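Local coordinates for Nadp(h)-dependent ketose reductase (Bemisia argentifolii, PDB 1E3J), which probably interconverts ketoses and polyols such as fructose and sorbitol with NADP(H), as a zinc-containing member of the alcohol dehydrogenase family, at residues A[31-36]-A[88-93]; A[95-100]-A[133-138]. One frame throughout, in Å; residues are numbered along the deposited sequence.

Contact 1 of 2, residues A[31-36]-A[88-93]; sequences VLLQMA and VAVEPG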
ATOM      1  N   VAL A  31      27.049  15.122 -17.550  1.00 50.03           N
ATOM      2  CA  VAL A  31      28.346  15.446 -16.990  1.00 49.79           C
ATOM      3  C   VAL A  31      29.332  14.493 -17.623  1.00 50.03           C
ATOM      4  O   VAL A  31      28.954  13.398 -18.055  1.00 49.46           O
ATOM      5  CB  VAL A  31      28.421  15.262 -15.482  1.00 50.23           C
ATOM      6  CG1 VAL A  31      27.586  16.336 -14.777  1.00 50.56           C
ATOM      7  CG2 VAL A  31      27.952  13.860 -15.114  1.00 52.55           C
ATOM      8  N   LEU A  32      30.587  14.931 -17.691  1.00 48.69           N
ATOM      9  CA  LEU A  32      31.658  14.142 -18.256  1.00 46.34           C
ATOM     10  C   LEU A  32      32.357  13.485 -17.107  1.00 44.53           C
ATOM     11  O   LEU A  32      32.769  14.149 -16.150  1.00 43.98           O
ATOM     12  CB  LEU A  32      32.674  15.013 -19.020  1.00 45.80           C
ATOM     13  CG  LEU A  32      33.882  14.196 -19.554  1.00 47.50           C
ATOM     14  CD1 LEU A  32      33.383  13.105 -20.485  1.00 43.49           C
ATOM     15  CD2 LEU A  32      34.880  15.105 -20.316  1.00 47.76           C
ATOM     16  N   LEU A  33      32.510  12.177 -17.200  1.00 44.25           N
ATOM     17  CA  LEU A  33      33.181  11.450 -16.135  1.00 44.67           C
ATOM     18  C   LEU A  33      34.496  10.807 -16.529  1.00 45.31           C
ATOM     19  O   LEU A  33      34.622  10.214 -17.618  1.00 44.57           O
ATOM     20  CB  LEU A  33      32.284  10.325 -15.649  1.00 43.94           C
ATOM     21  CG  LEU A  33      30.921  10.740 -15.093  1.00 45.34           C
ATOM     22  CD1 LEU A  33      30.077   9.482 -14.841  1.00 42.49           C
ATOM     23  CD2 LEU A  33      31.129  11.538 -13.807  1.00 40.44           C
ATOM     24  N   GLN A  34      35.457  10.890 -15.617  1.00 44.95           N
ATOM     25  CA  GLN A  34      36.737  10.222 -15.791  1.00 44.67           C
ATOM     26  C   GLN A  34      36.462   8.964 -14.978  1.00 42.74           C
ATOM     27  O   GLN A  34      36.428   9.014 -13.750  1.00 42.94           O
ATOM     28  CB  GLN A  34      37.884  11.035 -15.166  1.00 46.98           C
ATOM     29  CG  GLN A  34      39.216  10.297 -15.189  1.00 51.17           C
ATOM     30  CD  GLN A  34      40.417  11.234 -15.107  1.00 55.71           C
ATOM     31  OE1 GLN A  34      40.464  12.159 -14.275  1.00 58.17           O
ATOM     32  NE2 GLN A  34      41.400  10.994 -15.965  1.00 57.42           N
ATOM     33  N   MET A  35      36.239   7.843 -15.652  1.00 41.97           N
ATOM     34  CA  MET A  35      35.876   6.630 -14.945  1.00 41.52           C
ATOM     35  C   MET A  35      36.885   6.181 -13.935  1.00 42.86           C
ATOM     36  O   MET A  35      38.095   6.446 -14.086  1.00 44.25           O
ATOM     37  CB  MET A  35      35.578   5.517 -15.947  1.00 41.40           C
ATOM     38  CG  MET A  35      34.442   5.878 -16.923  1.00 41.41           C
ATOM     39  SD  MET A  35      32.920   6.438 -16.005  1.00 43.52           S
ATOM     40  CE  MET A  35      32.461   4.867 -15.318  1.00 36.92           C
ATOM     41  N   ALA A  36      36.396   5.506 -12.893  1.00 41.20           N
ATOM     42  CA  ALA A  36      37.273   4.996 -11.851  1.00 42.04           C
ATOM     43  C   ALA A  36      37.229   3.458 -11.714  1.00 42.60           C
ATOM     44  O   ALA A  36      38.253   2.792 -11.837  1.00 42.12           O
ATOM     45  CB  ALA A  36      36.953   5.661 -10.527  1.00 40.37           C
ATOM     46  N   VAL A  88      31.216  10.251  -8.087  1.00 43.37           N
ATOM     47  CA  VAL A  88      29.889   9.682  -8.264  1.00 40.82           C
ATOM     48  C   VAL A  88      29.794   8.210  -8.654  1.00 40.55           C
ATOM     49  O   VAL A  88      30.701   7.616  -9.272  1.00 40.46           O
ATOM     50  CB  VAL A  88      29.099  10.455  -9.351  1.00 41.60           C
ATOM     51  CG1 VAL A  88      29.092  11.947  -9.042  1.00 40.85           C
ATOM     52  CG2 VAL A  88      29.716  10.183 -10.733  1.00 38.94           C
ATOM     53  N   ALA A  89      28.647   7.651  -8.317  1.00 38.54           N
ATOM     54  CA  ALA A  89      28.303   6.292  -8.667  1.00 38.33           C
ATOM     55  C   ALA A  89      27.350   6.531  -9.849  1.00 38.87           C
ATOM     56  O   ALA A  89      26.587   7.473  -9.830  1.00 40.39           O
ATOM     57  CB  ALA A  89      27.598   5.613  -7.509  1.00 39.07           C
ATOM     58  N   VAL A  90      27.426   5.697 -10.885  1.00 38.57           N
ATOM     59  CA  VAL A  90      26.633   5.862 -12.079  1.00 37.61           C
ATOM     60  C   VAL A  90      25.454   4.905 -12.098  1.00 38.84           C
ATOM     61  O   VAL A  90      25.634   3.694 -12.113  1.00 38.18           O
ATOM     62  CB  VAL A  90      27.507   5.602 -13.345  1.00 38.14           C
ATOM     63  CG1 VAL A  90      26.666   5.651 -14.570  1.00 36.44           C
ATOM     64  CG2 VAL A  90      28.606   6.686 -13.468  1.00 39.86           C
ATOM     65  N   GLU A  91      24.237   5.439 -12.086  1.00 38.93           N
ATOM     66  CA  GLU A  91      23.076   4.551 -12.142  1.00 38.78           C
ATOM     67  C   GLU A  91      22.946   4.444 -13.634  1.00 36.96           C
ATOM     68  O   GLU A  91      22.627   5.422 -14.322  1.00 38.06           O
ATOM     69  CB  GLU A  91      21.823   5.162 -11.519  1.00 35.54           C
ATOM     70  CG  GLU A  91      20.641   4.215 -11.657  1.00 34.05           C
ATOM     71  CD  GLU A  91      19.391   4.739 -10.975  1.00 31.62           C
ATOM     72  OE1 GLU A  91      19.500   5.662 -10.146  1.00 31.86           O
ATOM     73  OE2 GLU A  91      18.308   4.224 -11.279  1.00 36.06           O
ATOM     74  N   PRO A  92      23.190   3.248 -14.158  1.00 37.55           N
ATOM     75  CA  PRO A  92      23.147   2.978 -15.606  1.00 39.10           C
ATOM     76  C   PRO A  92      21.882   3.065 -16.440  1.00 40.90           C
ATOM     77  O   PRO A  92      21.979   3.145 -17.661  1.00 43.77           O
ATOM     78  CB  PRO A  92      23.808   1.580 -15.718  1.00 37.82           C
ATOM     79  CG  PRO A  92      23.436   0.931 -14.393  1.00 37.30           C
ATOM     80  CD  PRO A  92      23.570   2.048 -13.379  1.00 34.30           C
ATOM     81  N   GLY A  93      20.704   3.010 -15.832  1.00 38.73           N
ATOM     82  CA  GLY A  93      19.520   3.056 -16.675  1.00 38.90           C
ATOM     83  C   GLY A  93      18.904   4.441 -16.673  1.00 38.70           C
ATOM     84  O   GLY A  93      18.512   4.939 -15.620  1.00 37.35           O
TER

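Contact 2 of 2, residues A[95-100]-A[133-138]; sequences PCRRCQ and ADFCHK. With ZN (zinc ion), chain B.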
ATOM      1  N   PRO A  95      15.846   6.508 -18.131  1.00 33.12           N
ATOM      2  CA  PRO A  95      14.513   6.404 -18.715  1.00 34.40           C
ATOM      3  C   PRO A  95      14.109   7.587 -19.618  1.00 35.41           C
ATOM      4  O   PRO A  95      14.824   8.576 -19.668  1.00 35.03           O
ATOM      5  CB  PRO A  95      13.631   6.288 -17.483  1.00 32.34           C
ATOM      6  CG  PRO A  95      14.250   7.287 -16.577  1.00 32.24           C
ATOM      7  CD  PRO A  95      15.767   6.982 -16.741  1.00 33.06           C
ATOM      8  N   CYS A  96      12.963   7.489 -20.296  1.00 34.26           N
ATOM      9  CA  CYS A  96      12.520   8.570 -21.194  1.00 37.85           C
ATOM     10  C   CYS A  96      11.940   9.761 -20.419  1.00 39.55           C
ATOM     11  O   CYS A  96      11.895  10.904 -20.926  1.00 42.37           O
ATOM     12  CB  CYS A  96      11.478   8.038 -22.211  1.00 36.25           C
ATOM     13  SG  CYS A  96       9.749   7.987 -21.553  1.00 40.73           S
ATOM     14  N   ARG A  97      11.504   9.500 -19.189  1.00 39.24           N
ATOM     15  CA  ARG A  97      10.953  10.535 -18.318  1.00 38.56           C
ATOM     16  C   ARG A  97       9.587  11.084 -18.793  1.00 38.58           C
ATOM     17  O   ARG A  97       9.137  12.087 -18.285  1.00 38.64           O
ATOM     18  CB  ARG A  97      11.922  11.724 -18.250  1.00 40.27           C
ATOM     19  CG  ARG A  97      13.340  11.426 -17.854  1.00 41.85           C
ATOM     20  CD  ARG A  97      14.103  12.732 -17.840  1.00 44.19           C
ATOM     21  NE  ARG A  97      15.286  12.663 -16.999  1.00 45.95           N
ATOM     22  CZ  ARG A  97      16.476  12.312 -17.437  1.00 47.63           C
ATOM     23  NH1 ARG A  97      16.616  12.005 -18.730  1.00 51.38           N
ATOM     24  NH2 ARG A  97      17.509  12.264 -16.593  1.00 46.47           N
ATOM     25  N   ARG A  98       8.941  10.445 -19.756  1.00 38.32           N
ATOM     26  CA  ARG A  98       7.676  10.965 -20.286  1.00 40.10           C
ATOM     27  C   ARG A  98       6.621   9.898 -20.531  1.00 39.70           C
ATOM     28  O   ARG A  98       5.529  10.209 -20.993  1.00 41.38           O
ATOM     29  CB  ARG A  98       7.926  11.690 -21.620  1.00 43.28           C
ATOM     30  CG  ARG A  98       8.925  12.863 -21.526  1.00 48.35           C
ATOM     31  CD  ARG A  98       9.365  13.409 -22.911  1.00 51.02           C
ATOM     32  NE  ARG A  98       9.833  14.794 -22.788  1.00 55.23           N
ATOM     33  CZ  ARG A  98      10.934  15.175 -22.135  1.00 56.68           C
ATOM     34  NH1 ARG A  98      11.720  14.282 -21.537  1.00 57.16           N
ATOM     35  NH2 ARG A  98      11.237  16.465 -22.057  1.00 56.98           N
ATOM     36  N   CYS A  99       6.930   8.630 -20.300  1.00 34.76           N
ATOM     37  CA  CYS A  99       5.871   7.679 -20.525  1.00 35.74           C
ATOM     38  C   CYS A  99       5.084   7.494 -19.186  1.00 34.66           C
ATOM     39  O   CYS A  99       5.411   8.133 -18.162  1.00 33.32           O
ATOM     40  CB  CYS A  99       6.452   6.360 -21.029  1.00 35.23           C
ATOM     41  SG  CYS A  99       7.410   5.562 -19.789  1.00 38.36           S
ATOM     42  N   GLN A 100       4.048   6.670 -19.194  1.00 34.73           N
ATOM     43  CA  GLN A 100       3.278   6.438 -17.963  1.00 37.48           C
ATOM     44  C   GLN A 100       4.129   5.723 -16.911  1.00 38.12           C
ATOM     45  O   GLN A 100       3.932   5.952 -15.718  1.00 39.61           O
ATOM     46  CB  GLN A 100       2.014   5.596 -18.220  1.00 37.33           C
ATOM     47  N   ALA A 133      23.139  13.808 -15.573  1.00 38.74           N
ATOM     48  CA  ALA A 133      23.527  14.253 -14.245  1.00 37.93           C
ATOM     49  C   ALA A 133      22.644  13.787 -13.121  1.00 40.17           C
ATOM     50  O   ALA A 133      23.128  13.540 -12.009  1.00 38.72           O
ATOM     51  CB  ALA A 133      23.598  15.769 -14.212  1.00 39.37           C
ATOM     52  N   ASP A 134      21.347  13.682 -13.381  1.00 40.33           N
ATOM     53  CA  ASP A 134      20.467  13.263 -12.309  1.00 42.77           C
ATOM     54  C   ASP A 134      20.627  11.766 -11.989  1.00 43.17           C
ATOM     55  O   ASP A 134      20.008  11.261 -11.040  1.00 42.09           O
ATOM     56  CB  ASP A 134      19.004  13.593 -12.661  1.00 42.79           C
ATOM     57  CG  ASP A 134      18.546  12.910 -13.911  1.00 44.63           C
ATOM     58  OD1 ASP A 134      19.297  12.920 -14.909  1.00 47.58           O
ATOM     59  OD2 ASP A 134      17.429  12.372 -13.908  1.00 47.89           O
ATOM     60  N   PHE A 135      21.424  11.047 -12.783  1.00 42.57           N
ATOM     61  CA  PHE A 135      21.620   9.630 -12.498  1.00 41.38           C
ATOM     62  C   PHE A 135      23.042   9.366 -12.067  1.00 41.04           C
ATOM     63  O   PHE A 135      23.552   8.271 -12.220  1.00 42.53           O
ATOM     64  CB  PHE A 135      21.237   8.745 -13.690  1.00 39.70           C
ATOM     65  CG  PHE A 135      19.745   8.550 -13.841  1.00 39.94           C
ATOM     66  CD1 PHE A 135      18.929   9.584 -14.341  1.00 39.68           C
ATOM     67  CD2 PHE A 135      19.143   7.359 -13.440  1.00 39.15           C
ATOM     68  CE1 PHE A 135      17.531   9.437 -14.432  1.00 39.80           C
ATOM     69  CE2 PHE A 135      17.737   7.184 -13.523  1.00 39.93           C
ATOM     70  CZ  PHE A 135      16.925   8.227 -14.021  1.00 41.43           C
ATOM     71  N   CYS A 136      23.689  10.388 -11.527  1.00 41.35           N
ATOM     72  CA  CYS A 136      25.038  10.247 -11.016  1.00 41.93           C
ATOM     73  C   CYS A 136      24.871  10.678  -9.573  1.00 43.50           C
ATOM     74  O   CYS A 136      24.567  11.830  -9.314  1.00 45.84           O
ATOM     75  CB  CYS A 136      26.005  11.191 -11.727  1.00 39.74           C
ATOM     76  SG  CYS A 136      26.425  10.734 -13.430  1.00 43.26           S
ATOM     77  N   HIS A 137      25.104   9.765  -8.635  1.00 42.85           N
ATOM     78  CA  HIS A 137      24.935  10.042  -7.223  1.00 42.77           C
ATOM     79  C   HIS A 137      26.256  10.417  -6.530  1.00 44.89           C
ATOM     80  O   HIS A 137      27.196   9.616  -6.416  1.00 44.62           O
ATOM     81  CB  HIS A 137      24.292   8.808  -6.591  1.00 41.98           C
ATOM     82  CG  HIS A 137      23.070   8.338  -7.323  1.00 42.49           C
ATOM     83  ND1 HIS A 137      21.791   8.711  -6.957  1.00 43.90           N
ATOM     84  CD2 HIS A 137      22.933   7.597  -8.450  1.00 39.91           C
ATOM     85  CE1 HIS A 137      20.921   8.224  -7.829  1.00 42.88           C
ATOM     86  NE2 HIS A 137      21.589   7.542  -8.744  1.00 43.87           N
ATOM     87  N   LYS A 138      26.309  11.647  -6.049  1.00 46.29           N
ATOM     88  CA  LYS A 138      27.495  12.152  -5.408  1.00 47.18           C
ATOM     89  C   LYS A 138      27.840  11.294  -4.230  1.00 45.93           C
ATOM     90  O   LYS A 138      26.956  10.920  -3.468  1.00 47.23           O
ATOM     91  CB  LYS A 138      27.276  13.602  -4.956  1.00 49.60           C
ATOM     92  CG  LYS A 138      28.530  14.255  -4.336  1.00 53.29           C
ATOM     93  CD  LYS A 138      28.335  15.776  -4.212  1.00 57.38           C
ATOM     94  CE  LYS A 138      29.311  16.422  -3.204  1.00 57.96           C
ATOM     95  NZ  LYS A 138      30.750  16.307  -3.583  1.00 59.06           N
TER
HETATM   96 ZN    ZN B 901       9.548   6.343 -19.814  1.00 39.95          ZN

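Contact 1 of 2, residues A[31-36]-A[88-93]
Leu-33 meets Val-88 and Val-90 through methyl groups alone, so this is a purely apolar contact between two strands that are not hydrogen-bonded partners; their closest CA atoms, those of Leu-33 and Val-88, are 8.7 Å apart. The two branches of the leucine divide the work. CD2 goes to Val-88, lying 3.6 Å from its CG2, and there the two side chains pass at a slant. CD1 meets Val-90 tip to tip, with Leu-33 CD1 only 3.4 Å from Val-90 CG2, tighter than methyl groups usually pack. With CG anti to its carbonyl carbon (chi1 -60°), Leu-33 spreads its fork towards both valines, which sit two residues apart and point the same way off their strand.

All three touching residues are buried in the GroES-like domain. Strand 30-40 is flanked in its sheet by strands 67-75 and 128-132, and Leu-33 has a backbone bond to Tyr-129. Strand 87-90 pairs with 67-75 on one side and with 136-138 on the other, so the three side chains bridge two strands that share 67-75 as neighbour, and Val-90 also packs on His-131.

Contact 2 of 2, residues A[95-100]-A[133-138]
Arg-97 and Asp-134 form a salt bridge that rests on a single guanidinium nitrogen. Both carboxylate oxygens turn to NH2: Arg-97 NH2 lies 2.5 Å from Asp-134 OD1, shorter than such pairs normally reach and so of doubtful exact length, and gives a hydrogen bond of 2.7 Å to Asp-134 OD2. That bond is fairly straight (160°) and uses the syn lone pair of OD2, which lies close to the guanidinium plane; the two flat groups are nevertheless 38° apart. An arginine chain extended from CG to NE (chi2 -179°) carries the charge across to the aspartate.

The apolar part is Pro-95 against Phe-135. The proline ring approaches the end of the phenyl ring obliquely, with Pro-95 CD 3.2 Å from Phe-135 CZ, too close for comfortable packing and best taken with caution. Arg-97 NH2 comes in at the edge of the same ring, 3.6 Å from Phe-135 CE1, so the phenyl group lies beside the salt bridge.

Segment 95-100 opens the structural zinc lobe of the zinc-containing alcohol dehydrogenases, in which four cysteines hold one metal. Cys-96 SG binds the zinc ion at 2.4 Å, Cys-99 SG binds it at 2.3 Å, and Cys-102 and Cys-110 complete the site.

Hydrogen bonds to sulfur steady the turn. Arg-98 N donates to Cys-96 SG at 3.2 Å, and Cys-99, at the N-cap of helix 100-103, caps a backbone N with its thiolate.

Lys-103 of the second subunit hydrogen-bonds to Asp-134 O and makes a cation-pi contact with Phe-135, while Arg-98 of that subunit packs on Arg-97 and Asp-134.

From the N terminus, strand 30-40 comes first; contact 1 closes when the chain, having passed helix 42-50 and strand 67-75, returns as strand 87-90. Contact 2 opens soon afterwards, so the two loops follow in series, neither nested nor crossed. Its loop runs out through the zinc lobe and comes back along strand 128-132 to segment 133-138. There the contacts meet, because strands 87-90 and 136-138 are neighbours in one sheet: Glu-91 N lies 2.9 Å from Phe-135 O, and Ala-89 O lies 3.0 Å from His-137 N, both probable hydrogen bonds. Contact 1 thus joins strand 30-40 to strand 87-90, and contact 2 ties the zinc lobe to the turn between strands 128-132 and 136-138.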